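Local coordinates for protein homoserine kinase (Cytophaga hutchinsonii, PDB 4P52) that probably transfers the gamma-phosphate of ATP to the hydroxyl of L-homoserine, as a homoserine kinase of the GHMP family, at residues A[53-58]-A[109-114]. Numbering follows the deposited sequence.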
loop_
_atom_site.group_PDB
_atom_site.type_symbol
_atom_site.label_atom_id
_atom_site.label_comp_id
_atom_site.label_asym_id
_atom_site.label_seq_id
_atom_site.Cartn_x
_atom_site.Cartn_y
_atom_site.Cartn_z
ATOM N N GLY A 53 26.755 6.972 8.297
ATOM C CA GLY A 53 26.642 5.597 8.770
ATOM C C GLY A 53 27.501 5.416 10.007
ATOM O O GLY A 53 28.085 6.373 10.494
ATOM N N ASP A 54 27.590 4.200 10.522
ATOM C CA ASP A 54 28.475 3.931 11.628
ATOM C C ASP A 54 29.490 2.865 11.295
ATOM O O ASP A 54 29.277 2.068 10.396
ATOM C CB ASP A 54 27.653 3.510 12.821
ATOM C CG ASP A 54 27.041 4.695 13.522
ATOM O OD1 ASP A 54 27.614 5.800 13.397
ATOM O OD2 ASP A 54 25.992 4.538 14.183
ATOM N N GLU A 55 30.594 2.846 12.030
ATOM C CA GLU A 55 31.621 1.820 11.860
ATOM C C GLU A 55 31.811 1.012 13.131
ATOM O O GLU A 55 31.845 1.572 14.234
ATOM C CB GLU A 55 32.941 2.457 11.440
ATOM C CG GLU A 55 32.883 3.133 10.084
ATOM C CD GLU A 55 34.169 3.850 9.708
ATOM O OE1 GLU A 55 35.089 3.982 10.565
ATOM O OE2 GLU A 55 34.264 4.281 8.530
ATOM N N VAL A 56 31.938 -0.304 12.978
ATOM C CA VAL A 56 32.246 -1.178 14.103
ATOM C C VAL A 56 33.490 -1.992 13.802
ATOM O O VAL A 56 33.605 -2.573 12.728
ATOM C CB VAL A 56 31.071 -2.110 14.432
ATOM C CG1 VAL A 56 31.433 -3.111 15.519
ATOM C CG2 VAL A 56 29.895 -1.275 14.913
ATOM N N LEU A 57 34.429 -2.005 14.746
ATOM C CA LEU A 57 35.612 -2.839 14.639
ATOM C C LEU A 57 35.525 -3.922 15.710
ATOM O O LEU A 57 35.238 -3.607 16.864
ATOM C CB LEU A 57 36.873 -1.989 14.808
ATOM C CG LEU A 57 38.227 -2.704 14.594
ATOM C CD1 LEU A 57 39.313 -1.773 14.045
ATOM C CD2 LEU A 57 38.684 -3.347 15.891
ATOM N N LEU A 58 35.744 -5.183 15.344
ATOM C CA LEU A 58 35.739 -6.275 16.310
ATOM C C LEU A 58 37.086 -6.937 16.283
ATOM O O LEU A 58 37.603 -7.152 15.192
ATOM C CB LEU A 58 34.712 -7.329 15.926
ATOM C CG LEU A 58 33.255 -6.904 15.768
ATOM C CD1 LEU A 58 32.423 -8.164 15.707
ATOM C CD2 LEU A 58 32.777 -6.027 16.913
ATOM N N THR A 109 32.653 3.404 16.252
ATOM C CA THR A 109 32.824 4.771 15.776
ATOM C C THR A 109 31.538 5.308 15.178
ATOM O O THR A 109 31.115 4.873 14.110
ATOM C CB THR A 109 33.887 4.857 14.670
ATOM O OG1 THR A 109 35.050 4.103 15.042
ATOM C CG2 THR A 109 34.264 6.299 14.402
ATOM N N LYS A 110 30.923 6.266 15.858
ATOM C CA LYS A 110 29.793 7.013 15.304
ATOM C C LYS A 110 30.289 8.015 14.280
ATOM O O LYS A 110 31.084 8.907 14.598
ATOM C CB LYS A 110 29.003 7.748 16.390
ATOM C CG LYS A 110 28.459 6.848 17.479
ATOM C CD LYS A 110 27.423 5.868 16.958
ATOM C CE LYS A 110 26.130 6.578 16.588
ATOM N NZ LYS A 110 25.003 5.624 16.390
ATOM N N LYS A 111 29.815 7.853 13.052
ATOM C CA LYS A 111 30.132 8.748 11.959
ATOM C C LYS A 111 28.849 9.475 11.590
ATOM O O LYS A 111 28.705 9.995 10.486
ATOM C CB LYS A 111 30.691 7.967 10.759
ATOM C CG LYS A 111 32.011 7.248 11.026
ATOM C CD LYS A 111 33.214 7.997 10.467
ATOM C CE LYS A 111 33.364 7.758 8.971
ATOM N NZ LYS A 111 34.786 7.862 8.541
HETATM N N MSE A 112 27.915 9.502 12.530
HETATM C CA MSE A 112 26.623 10.138 12.340
HETATM C C MSE A 112 26.091 10.481 13.692
HETATM O O MSE A 112 26.420 9.811 14.670
HETATM C CB MSE A 112 25.656 9.189 11.644
HETATM C CG MSE A 112 25.322 7.943 12.457
HETATM SE SE MSE A 112 24.083 6.791 11.422
HETATM C CE MSE A 112 22.542 8.006 11.282
ATOM N N PRO A 113 25.234 11.512 13.768
ATOM C CA PRO A 113 24.719 11.988 15.057
ATOM C C PRO A 113 23.555 11.151 15.602
ATOM O O PRO A 113 22.758 10.623 14.833
ATOM C CB PRO A 113 24.277 13.410 14.744
ATOM C CG PRO A 113 24.014 13.433 13.266
ATOM C CD PRO A 113 24.643 12.238 12.620
ATOM N N LEU A 114 23.458 11.032 16.921
ATOM C CA LEU A 114 22.401 10.230 17.538
ATOM C C LEU A 114 21.075 10.992 17.554
ATOM O O LEU A 114 21.072 12.230 17.581
ATOM C CB LEU A 114 22.782 9.826 18.953
ATOM C CG LEU A 114 24.255 9.471 19.162
ATOM C CD1 LEU A 114 25.056 10.664 19.702
ATOM C CD2 LEU A 114 24.345 8.274 20.095
#
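E55 and T109 face each other as an antiparallel hydrogen-bonded pair, E55 N giving its hydrogen to T109 O at 3.0 Å and T109 N returning one to E55 O at 2.8 Å, both nearly straight. The pair joins strands 52-61 and 103-110 in the mixed sheet of the GHMP-kinase N-terminal domain, close to where strand 103-110 gives way to the loop leading to helix 120-135. In this family that loop is the glycine- and serine-rich phosphate-binding motif, and the sequence after P113 fits it. D54 suits this place because its short side chain keeps both carboxylate oxygens close to the neighbouring segment, one for a backbone N-H and one for a lysine. With CG anti to the carbonyl carbon (chi1 -80°), OD1 accepts the backbone N-H of K111 at 3.0 Å, almost in line with its own C-O bond, while the same N reaches G53 O only weakly. OD2 takes the ammonium of K110, which approaches on the syn side, somewhat out of the carboxylate plane. To get there the lysine chain folds at chi2 and chi3, laying CD and CE against the carboxylate. S120 and S124 of helix 120-135 also bond this ion pair, S120 to K110 NZ and S124 to D54 OD2, tying the strand ends to the start of the helix. On the opposite face beta-branched T109, suited to an extended strand, packs against E55, whose long side chain reaches K28 in a salt bridge and K111 in a long one. Selenomethionine M112, its chain bent at chi3, rests its SE against the backbone of G53, 3.9 Å from G53 CA.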